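Local atomic coordinates of major pollen allergen Pla l 1 (Plantago lanceolata, PDB entry 4Z8W), a protein that is a major pollen allergen of the Ole e 1-like family that binds zinc in the crystal and probably has zinc binding among its functions. Residues 70-76 against 99-105; 50-54 against 65-71; 14-19 against 30-36; 23-27 against 118-122. All coordinates share one frame; numbering follows the deposited sequence. Where two conformers were deposited one is given.

Contact 1. Residues 70-76 against 99-105; sequences YHEDCEI and TSKVDLS. With ZN (zinc ion), chain B.
Ile76 and Ser100 exchange two backbone hydrogen bonds, Ile76 N to Ser100 O at 2.8 Å and Ser100 N to Ile76 O at 2.9 Å, and Glu75 faces Lys101 in a non-hydrogen-bonded pair. Val102 N to Cys74 O is a weak bond. Beyond it a water donates to His71 O and accepts from Leu104 N, before His71 N returns to Leu104 O at 2.9 Å. The segments form an edge of the antiparallel sheet, with 100-102 as one of its two outer strands, and lead into the zinc site: Asp73 OD1 binds the zinc ion at 2.0 Å, together with Asp45. Ser105 OG donates to the syn side of Glu72 OE2 at 2.7 Å, while Asp103 OD1 accepts from Ser105 N in an Asx turn. On the other face of the sheet from Cys74 and Ile76, Glu75 and Lys101 run side by side; Lys101 NZ bonds Thr99 OG1 and stays 4.2 Å from Glu75 OE2, beyond a salt bridge. Apolar contacts gather around Val102 CG1, which sits between N and the carbonyl carbon (chi1 59°) and meets Cys74 CB at 3.6 Å and Ile76 CD1. Cys74 SG, disulfide-bonded to Cys42, touches Leu104 CD1.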
# COMPACT_ATOMS: atom_id res chain seq x y z
N TYR A 70 11.34 -16.00 -2.11
CA TYR A 70 10.03 -16.13 -1.45
C TYR A 70 10.15 -15.44 -0.08
O TYR A 70 11.27 -15.31 0.46
CB TYR A 70 9.60 -17.60 -1.29
CG TYR A 70 9.41 -18.34 -2.60
CD1 TYR A 70 8.21 -18.28 -3.30
CD2 TYR A 70 10.46 -19.15 -3.12
CE1 TYR A 70 8.04 -19.00 -4.50
CE2 TYR A 70 10.31 -19.88 -4.30
CZ TYR A 70 9.11 -19.79 -4.97
OH TYR A 70 8.96 -20.50 -6.13
N HIS A 71 9.03 -14.98 0.50
CA HIS A 71 9.13 -14.34 1.83
C HIS A 71 7.91 -14.61 2.62
O HIS A 71 6.91 -15.07 2.08
CB HIS A 71 9.41 -12.80 1.76
CG HIS A 71 10.65 -12.43 1.01
ND1 HIS A 71 11.87 -12.21 1.61
CD2 HIS A 71 10.86 -12.27 -0.33
CE1 HIS A 71 12.78 -11.94 0.69
NE2 HIS A 71 12.20 -11.98 -0.49
N GLU A 72 8.02 -14.37 3.93
CA GLU A 72 6.87 -14.49 4.86
C GLU A 72 6.77 -13.20 5.65
O GLU A 72 7.79 -12.42 5.73
CB GLU A 72 7.06 -15.71 5.86
CG GLU A 72 7.17 -17.12 5.21
CD GLU A 72 5.90 -17.64 4.48
OE1 GLU A 72 4.85 -16.98 4.53
OE2 GLU A 72 5.93 -18.75 3.86
N ASP A 73 5.57 -12.95 6.15
CA ASP A 73 5.26 -11.85 7.07
C ASP A 73 5.59 -10.56 6.34
O ASP A 73 6.33 -9.73 6.84
CB ASP A 73 6.02 -11.91 8.41
CG ASP A 73 6.00 -13.29 9.02
OD1 ASP A 73 4.95 -13.92 9.05
OD2 ASP A 73 7.04 -13.76 9.50
N CYS A 74 4.97 -10.41 5.17
CA CYS A 74 5.21 -9.25 4.33
C CYS A 74 4.02 -8.31 4.30
O CYS A 74 2.85 -8.77 4.14
CB CYS A 74 5.44 -9.73 2.90
SG CYS A 74 6.90 -10.77 2.74
N GLU A 75 4.30 -7.01 4.30
CA GLU A 75 3.23 -6.06 4.12
C GLU A 75 3.69 -4.75 3.57
O GLU A 75 4.88 -4.37 3.72
CB GLU A 75 2.39 -5.86 5.40
CG GLU A 75 3.13 -5.14 6.49
CD GLU A 75 2.50 -5.39 7.88
OE1 GLU A 75 2.73 -4.56 8.76
OE2 GLU A 75 1.82 -6.41 8.09
N ILE A 76 2.75 -4.07 2.90
CA ILE A 76 3.02 -2.79 2.24
C ILE A 76 2.46 -1.64 3.08
O ILE A 76 1.25 -1.63 3.43
CB ILE A 76 2.53 -2.72 0.78
CG1 ILE A 76 3.26 -3.72 -0.11
CG2 ILE A 76 2.89 -1.35 0.16
CD1 ILE A 76 2.71 -5.12 0.02
N THR A 99 -2.01 -1.71 6.76
CA THR A 99 -0.98 -2.02 5.75
C THR A 99 -1.67 -3.04 4.84
O THR A 99 -2.67 -3.67 5.28
CB THR A 99 0.30 -2.62 6.38
OG1 THR A 99 -0.06 -3.80 7.06
CG2 THR A 99 0.93 -1.69 7.40
N SER A 100 -1.15 -3.21 3.61
CA SER A 100 -1.66 -4.22 2.71
C SER A 100 -0.81 -5.48 2.78
O SER A 100 0.37 -5.44 2.47
CB SER A 100 -1.75 -3.70 1.25
OG SER A 100 -2.81 -2.76 1.22
N LYS A 101 -1.44 -6.61 3.11
CA LYS A 101 -0.68 -7.83 3.21
C LYS A 101 -0.46 -8.39 1.80
O LYS A 101 -1.27 -8.22 0.90
CB LYS A 101 -1.46 -8.87 4.06
CG LYS A 101 -1.22 -8.72 5.58
CD LYS A 101 -1.26 -7.30 6.03
CE LYS A 101 -1.50 -7.16 7.54
NZ LYS A 101 -2.38 -5.97 7.63
N VAL A 102 0.58 -9.16 1.66
CA VAL A 102 0.83 -9.82 0.40
C VAL A 102 1.31 -11.22 0.72
O VAL A 102 1.97 -11.45 1.75
CB VAL A 102 1.86 -9.06 -0.48
CG1 VAL A 102 3.22 -8.91 0.21
CG2 VAL A 102 1.99 -9.65 -1.87
N ASP A 103 1.01 -12.13 -0.20
CA ASP A 103 1.43 -13.54 -0.13
C ASP A 103 2.58 -13.76 -1.10
O ASP A 103 2.39 -13.77 -2.31
CB ASP A 103 0.25 -14.46 -0.47
CG ASP A 103 0.65 -15.92 -0.72
OD1 ASP A 103 1.77 -16.33 -0.32
OD2 ASP A 103 -0.20 -16.66 -1.30
N LEU A 104 3.76 -13.97 -0.54
CA LEU A 104 4.96 -14.28 -1.32
C LEU A 104 5.48 -15.67 -0.87
O LEU A 104 6.70 -15.95 -0.98
CB LEU A 104 6.09 -13.22 -1.14
CG LEU A 104 5.63 -11.80 -1.64
CD1 LEU A 104 6.58 -10.72 -1.08
CD2 LEU A 104 5.56 -11.69 -3.19
N SER A 105 4.56 -16.51 -0.35
CA SER A 105 4.96 -17.83 0.20
C SER A 105 5.20 -18.84 -0.92
O SER A 105 4.38 -18.94 -1.90
CB SER A 105 3.87 -18.41 1.14
OG SER A 105 4.32 -19.56 1.88
ZN ZN B . 5.24 -15.66 10.02
O HOH W 1 4.17 -14.39 2.21

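Contact 2. Residues 50-54 against 65-71; sequences IYSIG and LPVVGYH
Two antiparallel strands from the two sheets of this Ole e 1-like beta fold face each other through side chains, Tyr51 and Ile53 reaching from 51-54 toward 65-68 and His71. Tyr51 is the second residue of a classic beta bulge, formed with Ile50 opposite Cys42. A chi1 of 176°, which turns CG away from the backbone N, brings its ring face to face with the imidazole of His71, centroids 3.9 Å apart and planes 22° from parallel. His71 CE1 stands over the centre of the phenol ring, whereas Tyr51 CD2 is offset toward the rim of the imidazole. Val68 N donates to Tyr51 OH at 3.0 Å, nearly straight at 170°, and Val67 CG1 packs against Tyr51 CE2 at 4.0 Å. Ile53 CD1 wedges against Leu65 CB at 3.4 Å and, tightly, against Pro66 CD at 3.3 Å. His71 NE2 donates to Val68 O at 2.8 Å, nearly in the ring plane, and His71 ND1 is hydrogen-bonded to Asp44 OD2. These two bonds set the rotation of the imidazole, while the OH bond only anchors the far end of the phenol, whose plane the stack holds; the carboxylate of Asp44 would probably favour a protonated imidazole.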
# COMPACT_ATOMS: atom_id res chain seq x y z
N ILE A 50 13.46 -7.86 8.04
CA ILE A 50 14.79 -8.18 7.52
C ILE A 50 14.90 -8.12 6.03
O ILE A 50 15.96 -8.33 5.51
CB ILE A 50 15.38 -9.48 8.08
CG1 ILE A 50 14.52 -10.69 7.74
CG2 ILE A 50 15.56 -9.38 9.60
CD1 ILE A 50 15.18 -11.99 8.17
N TYR A 51 13.80 -7.82 5.33
CA TYR A 51 13.85 -7.60 3.87
C TYR A 51 12.86 -6.50 3.61
O TYR A 51 11.69 -6.59 4.08
CB TYR A 51 13.47 -8.85 3.10
CG TYR A 51 13.40 -8.72 1.60
CD1 TYR A 51 14.54 -8.87 0.84
CD2 TYR A 51 12.18 -8.49 0.93
CE1 TYR A 51 14.53 -8.80 -0.55
CE2 TYR A 51 12.16 -8.37 -0.48
CZ TYR A 51 13.35 -8.52 -1.20
OH TYR A 51 13.39 -8.45 -2.60
N SER A 52 13.33 -5.47 2.91
CA SER A 52 12.55 -4.24 2.66
C SER A 52 12.81 -3.75 1.27
O SER A 52 13.93 -3.86 0.82
CB SER A 52 13.00 -3.13 3.60
OG SER A 52 12.32 -3.22 4.82
N ILE A 53 11.77 -3.25 0.60
CA ILE A 53 11.93 -2.63 -0.73
C ILE A 53 10.91 -1.47 -0.91
O ILE A 53 9.75 -1.60 -0.52
CB ILE A 53 11.91 -3.62 -1.88
CG1 ILE A 53 11.53 -2.92 -3.18
CG2 ILE A 53 11.03 -4.79 -1.59
CD1 ILE A 53 10.87 -3.83 -4.15
N GLY A 54 11.39 -0.35 -1.48
CA GLY A 54 10.63 0.89 -1.64
C GLY A 54 10.37 1.15 -3.11
O GLY A 54 11.05 0.59 -3.93
N LEU A 65 6.55 -3.42 -7.22
CA LEU A 65 7.81 -3.60 -6.54
C LEU A 65 8.41 -4.94 -6.94
O LEU A 65 7.73 -5.98 -6.85
CB LEU A 65 7.60 -3.53 -5.05
CG LEU A 65 6.77 -2.38 -4.46
CD1 LEU A 65 6.51 -2.69 -2.97
CD2 LEU A 65 7.43 -1.00 -4.61
N PRO A 66 9.69 -4.93 -7.40
CA PRO A 66 10.32 -6.20 -7.87
C PRO A 66 10.92 -6.88 -6.65
O PRO A 66 11.63 -6.25 -5.89
CB PRO A 66 11.44 -5.71 -8.83
CG PRO A 66 11.71 -4.30 -8.44
CD PRO A 66 10.66 -3.81 -7.44
N VAL A 67 10.53 -8.11 -6.38
CA VAL A 67 10.97 -8.80 -5.14
C VAL A 67 11.81 -10.01 -5.58
O VAL A 67 11.48 -10.64 -6.55
CB VAL A 67 9.71 -9.29 -4.42
CG1 VAL A 67 10.02 -10.32 -3.30
CG2 VAL A 67 8.96 -8.02 -3.89
N VAL A 68 12.89 -10.30 -4.88
CA VAL A 68 13.67 -11.50 -5.19
C VAL A 68 13.45 -12.48 -4.04
O VAL A 68 13.62 -12.12 -2.86
CB VAL A 68 15.18 -11.14 -5.25
CG1 VAL A 68 16.03 -12.36 -5.69
CG2 VAL A 68 15.41 -9.93 -6.17
N GLY A 69 13.10 -13.71 -4.37
CA GLY A 69 13.06 -14.78 -3.35
C GLY A 69 11.64 -14.90 -2.80
O GLY A 69 10.80 -13.99 -3.03
N TYR A 70 11.34 -16.00 -2.11
CA TYR A 70 10.03 -16.13 -1.45
C TYR A 70 10.15 -15.44 -0.08
O TYR A 70 11.27 -15.31 0.46
CB TYR A 70 9.60 -17.60 -1.29
CG TYR A 70 9.41 -18.34 -2.60
CD1 TYR A 70 8.21 -18.28 -3.30
CD2 TYR A 70 10.46 -19.15 -3.12
CE1 TYR A 70 8.04 -19.00 -4.50
CE2 TYR A 70 10.31 -19.88 -4.30
CZ TYR A 70 9.11 -19.79 -4.97
OH TYR A 70 8.96 -20.50 -6.13
N HIS A 71 9.03 -14.98 0.50
CA HIS A 71 9.13 -14.34 1.83
C HIS A 71 7.91 -14.61 2.62
O HIS A 71 6.91 -15.07 2.08
CB HIS A 71 9.41 -12.80 1.76
CG HIS A 71 10.65 -12.43 1.01
ND1 HIS A 71 11.87 -12.21 1.61
CD2 HIS A 71 10.86 -12.27 -0.33
CE1 HIS A 71 12.78 -11.94 0.69
NE2 HIS A 71 12.20 -11.98 -0.49

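Contact 3. Residues 14-19 against 30-36; sequences EVYCNV and SERMAGA
The Tyr16 ring and the Arg32 guanidinium extend side by side in the same direction, their planes 55° apart. Tyr16 OH sits over one face of the guanidinium, offset toward its rim and 3.6 Å from Arg32 NH2, while the ring meets Glu31 N at its edge. Nearer the backbone, Tyr16 CE2 touches Arg32 CG at 3.8 Å; the aliphatic part of Arg32, extended from CG to NE, carries the charged end along the phenol. Arg32 NH1 has its hydrogen-bond partner in Asp60 O, and lies beside Glu14 CG without a salt bridge.

The backbones pair in a short antiparallel ladder. Cys17 N bonds Glu31 O at 2.7 Å, Glu31 N bonds Cys17 O at 3.0 Å, and Met33 N reaches Val15 O at 3.0 Å. Past its end, one water donates to Asn18 OD1 and accepts from Val19 N and Ser30 OG, joining the segments where direct pairing stops; Asn18 OD1 also accepts from Cys20 N, and Ser30 OG from Asn27 N. The apolar side is made by Val15 CG1 against Ala36 CB at 3.7 Å and Cys17 CB against Met33 CE at 4.1 Å.

Cys17 is tied to Cys86 by a disulfide, and Glu31 makes a salt bridge to Arg83. Strand 31-32 pairs with the end of strand 8-18, which also pairs with strand 114-123 in parallel through Tyr16 and Asn18, and Met33 and Val15 both pack on Phe122.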
# COMPACT_ATOMS: atom_id res chain seq x y z
N GLU A 14 -2.41 -0.17 -5.64
CA GLU A 14 -2.78 1.23 -5.93
C GLU A 14 -2.70 2.15 -4.71
O GLU A 14 -2.93 1.68 -3.58
CB GLU A 14 -4.22 1.28 -6.49
CG GLU A 14 -4.41 0.70 -7.89
CD GLU A 14 -4.52 -0.81 -7.85
OE1 GLU A 14 -5.51 -1.32 -7.26
OE2 GLU A 14 -3.65 -1.50 -8.41
N VAL A 15 -2.43 3.45 -4.91
CA VAL A 15 -2.55 4.42 -3.82
C VAL A 15 -3.53 5.51 -4.29
O VAL A 15 -3.39 6.01 -5.42
CB VAL A 15 -1.16 5.02 -3.47
CG1 VAL A 15 -1.26 6.15 -2.41
CG2 VAL A 15 -0.25 3.91 -2.93
N TYR A 16 -4.46 5.90 -3.44
CA TYR A 16 -5.37 6.99 -3.71
C TYR A 16 -5.24 8.17 -2.68
O TYR A 16 -4.74 7.99 -1.56
CB TYR A 16 -6.84 6.47 -3.61
CG TYR A 16 -7.25 5.48 -4.67
CD1 TYR A 16 -6.85 4.13 -4.59
CD2 TYR A 16 -7.99 5.90 -5.75
CE1 TYR A 16 -7.23 3.22 -5.56
CE2 TYR A 16 -8.36 4.97 -6.73
CZ TYR A 16 -7.95 3.64 -6.64
OH TYR A 16 -8.32 2.71 -7.61
N CYS A 17 -5.88 9.28 -3.01
CA CYS A 17 -6.24 10.33 -2.03
C CYS A 17 -7.77 10.09 -1.74
O CYS A 17 -8.58 10.12 -2.63
CB CYS A 17 -6.07 11.75 -2.65
SG CYS A 17 -6.64 13.06 -1.49
N ASN A 18 -8.12 9.83 -0.47
CA ASN A 18 -9.52 9.84 -0.03
C ASN A 18 -9.81 11.34 0.26
O ASN A 18 -9.24 11.90 1.18
CB ASN A 18 -9.66 8.95 1.19
CG ASN A 18 -10.95 9.23 2.00
OD1 ASN A 18 -11.96 9.64 1.41
ND2 ASN A 18 -10.91 8.99 3.32
N VAL A 19 -10.74 11.93 -0.50
CA VAL A 19 -11.09 13.34 -0.33
C VAL A 19 -12.12 13.61 0.80
O VAL A 19 -12.57 14.75 1.00
CB VAL A 19 -11.50 13.94 -1.67
CG1 VAL A 19 -10.44 13.61 -2.75
CG2 VAL A 19 -12.86 13.35 -2.15
N SER A 30 -12.63 9.03 -4.59
CA SER A 30 -11.19 8.82 -4.41
C SER A 30 -10.39 9.09 -5.71
O SER A 30 -10.89 8.83 -6.81
CB SER A 30 -10.90 7.45 -3.80
OG SER A 30 -11.65 7.35 -2.56
N GLU A 31 -9.19 9.69 -5.57
CA GLU A 31 -8.32 10.06 -6.72
C GLU A 31 -7.00 9.32 -6.68
O GLU A 31 -6.30 9.41 -5.69
CB GLU A 31 -7.97 11.58 -6.60
CG GLU A 31 -9.25 12.44 -6.65
CD GLU A 31 -9.02 13.94 -6.46
OE1 GLU A 31 -7.86 14.42 -6.36
OE2 GLU A 31 -10.05 14.63 -6.41
N ARG A 32 -6.68 8.59 -7.73
CA ARG A 32 -5.37 7.95 -7.93
C ARG A 32 -4.23 8.93 -7.70
O ARG A 32 -4.27 10.02 -8.20
CB ARG A 32 -5.31 7.39 -9.37
CG ARG A 32 -6.28 6.21 -9.62
CD ARG A 32 -6.50 5.80 -11.09
NE ARG A 32 -7.32 4.58 -11.17
CZ ARG A 32 -6.86 3.32 -11.06
NH1 ARG A 32 -5.56 3.07 -10.92
NH2 ARG A 32 -7.72 2.28 -11.10
N MET A 33 -3.23 8.57 -6.90
CA MET A 33 -2.11 9.48 -6.60
C MET A 33 -0.77 8.98 -7.23
O MET A 33 -0.24 7.93 -6.83
CB MET A 33 -1.90 9.61 -5.07
CG MET A 33 -0.74 10.52 -4.65
SD MET A 33 -0.42 10.64 -2.91
CE MET A 33 -2.02 11.24 -2.35
N ALA A 34 -0.22 9.77 -8.16
CA ALA A 34 1.13 9.62 -8.69
C ALA A 34 2.18 10.15 -7.76
O ALA A 34 2.01 11.18 -7.11
CB ALA A 34 1.25 10.32 -10.07
N GLY A 35 3.30 9.44 -7.68
CA GLY A 35 4.45 9.96 -6.92
C GLY A 35 4.42 9.57 -5.49
O GLY A 35 5.26 10.02 -4.73
N ALA A 36 3.40 8.77 -5.07
CA ALA A 36 3.38 8.38 -3.67
C ALA A 36 4.52 7.41 -3.47
O ALA A 36 4.87 6.68 -4.36
CB ALA A 36 2.04 7.68 -3.28
O HOH W 2 -12.59 9.57 -1.30

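Contact 4. Residues 23-27 against 118-122; sequences RNLIN and KPLSF
Ile26 makes the direct packing between the two segments, laying its CG1-CD1 branch against Pro119, the Leu120 carbonyl and Ser121. Ile26 CD1 presses on Pro119 CB at 3.3 Å, a tight carbon-carbon approach, and the two side chains run obliquely past each other. The same Ile26 CD1 methyl comes to 3.8 Å from Leu120 O, and one carbon back, Ile26 CG1 rests on Ser121 CB at 3.9 Å. The torsions account for this reach: CG1 is anti to the carbonyl carbon (chi1 -68°) and the chain then continues straight to CD1 (chi2 174°), so the branch extends across to the proline. Tyr16 of strand 8-18 touches both Ile26 and Pro119, completing a small apolar patch.

The setting is the junction of a loop with a strand. Residues 23-27 belong to the irregular link between strand 8-18 and strand 31-32, and they pack against strand 114-123, which runs parallel to strand 8-18 in the mixed sheet. Leu120 and Phe122 carry that pairing through backbone bonds to Glu14, Tyr16 and Asn18, while Ser121 points its side chain to the loop.

Polar contact between the segments goes through solvent, for no direct hydrogen bond crosses. A water donates to Asn24 OD1 at 2.9 Å and is also hydrogen-bonded to Ser121 OG at 2.9 Å, bridging Asn24 OD1 and Ser121 OG, which stand 4.4 Å apart. Ser121 OG, placed between N and the carbonyl carbon (chi1 61°), is held where this water can join it to the asparagine.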
# COMPACT_ATOMS: atom_id res chain seq x y z
N ARG A 23 -14.15 10.27 6.79
CA ARG A 23 -14.29 8.84 6.52
C ARG A 23 -12.94 8.19 6.27
O ARG A 23 -11.95 8.89 6.20
CB ARG A 23 -15.22 8.64 5.34
CG ARG A 23 -16.60 9.37 5.56
CD ARG A 23 -17.67 8.79 4.66
NE ARG A 23 -17.96 7.45 5.12
CZ ARG A 23 -18.54 6.52 4.38
NH1 ARG A 23 -18.87 6.82 3.16
NH2 ARG A 23 -18.80 5.29 4.88
N ASN A 24 -12.88 6.87 6.21
CA ASN A 24 -11.59 6.18 5.90
C ASN A 24 -11.89 5.06 4.95
O ASN A 24 -12.29 3.92 5.33
CB ASN A 24 -10.94 5.63 7.16
CG ASN A 24 -9.67 4.84 6.86
OD1 ASN A 24 -9.15 4.91 5.76
ND2 ASN A 24 -9.15 4.15 7.85
N LEU A 25 -11.84 5.42 3.69
CA LEU A 25 -12.16 4.48 2.65
C LEU A 25 -11.79 5.01 1.29
O LEU A 25 -11.45 6.21 1.12
CB LEU A 25 -13.71 4.18 2.65
CG LEU A 25 -14.65 5.13 1.88
CD1 LEU A 25 -16.10 4.65 1.79
CD2 LEU A 25 -14.58 6.56 2.37
N ILE A 26 -11.83 4.11 0.32
CA ILE A 26 -11.66 4.45 -1.06
C ILE A 26 -13.02 4.28 -1.71
O ILE A 26 -13.60 3.18 -1.64
CB ILE A 26 -10.62 3.53 -1.76
CG1 ILE A 26 -9.22 3.82 -1.17
CG2 ILE A 26 -10.70 3.68 -3.29
CD1 ILE A 26 -8.10 2.91 -1.65
N ASN A 27 -13.49 5.31 -2.40
CA ASN A 27 -14.81 5.26 -3.06
C ASN A 27 -14.75 6.00 -4.36
O ASN A 27 -13.66 6.28 -4.82
CB ASN A 27 -15.91 5.81 -2.15
CG ASN A 27 -15.69 7.28 -1.73
OD1 ASN A 27 -14.93 8.07 -2.33
ND2 ASN A 27 -16.44 7.68 -0.71
N LYS A 118 -4.46 -5.14 -1.77
CA LYS A 118 -5.54 -4.24 -1.51
C LYS A 118 -5.02 -2.76 -1.58
O LYS A 118 -3.84 -2.51 -1.25
CB LYS A 118 -6.16 -4.50 -0.12
CG LYS A 118 -6.98 -5.84 -0.05
CD LYS A 118 -7.62 -5.99 1.37
CE LYS A 118 -8.35 -7.34 1.58
NZ LYS A 118 -9.57 -7.16 2.43
N PRO A 119 -5.89 -1.83 -2.00
CA PRO A 119 -5.47 -0.39 -2.19
C PRO A 119 -5.28 0.34 -0.85
O PRO A 119 -5.82 -0.06 0.17
CB PRO A 119 -6.62 0.24 -3.00
CG PRO A 119 -7.77 -0.71 -2.85
CD PRO A 119 -7.22 -2.10 -2.61
N LEU A 120 -4.43 1.35 -0.84
CA LEU A 120 -4.21 2.19 0.35
C LEU A 120 -4.56 3.62 -0.03
O LEU A 120 -4.49 3.99 -1.20
CB LEU A 120 -2.72 2.16 0.76
CG LEU A 120 -2.23 0.80 1.30
CD1 LEU A 120 -0.71 0.66 1.07
CD2 LEU A 120 -2.66 0.64 2.73
N SER A 121 -4.89 4.44 0.95
CA SER A 121 -5.11 5.84 0.69
C SER A 121 -4.46 6.77 1.74
O SER A 121 -4.46 6.50 2.94
CB SER A 121 -6.66 6.12 0.59
OG SER A 121 -7.29 5.78 1.85
N PHE A 122 -3.93 7.88 1.28
CA PHE A 122 -3.78 9.04 2.13
C PHE A 122 -5.13 9.81 2.20
O PHE A 122 -6.01 9.63 1.37
CB PHE A 122 -2.74 9.97 1.46
CG PHE A 122 -1.33 9.47 1.54
CD1 PHE A 122 -0.66 9.44 2.77
CD2 PHE A 122 -0.69 8.93 0.41
CE1 PHE A 122 0.65 8.93 2.89
CE2 PHE A 122 0.64 8.48 0.50
CZ PHE A 122 1.32 8.51 1.72
O HOH W 3 -8.57 7.12 4.03

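Overall arrangement
Contacts 1 and 2 share Tyr70 and His71 and lie on one side of the chain's centre, their centres about 9 Å apart; contacts 3 and 4 lie on the other side, equally close to each other. Contacts 1 and 3 are backbone ladders, partly buried and each tied to a disulfide. Contact 2 is also partly buried but joins strands of different sheets through ring stacking and side-chain packing, whereas contact 4, a surface contact, relies on one isoleucine and a water. Strands 8-18 and 114-123 bind contact 3 to contact 4, and the hydrogen bond of Ser100 OG to Lys118 O probably links contacts 1 and 4 across the fold.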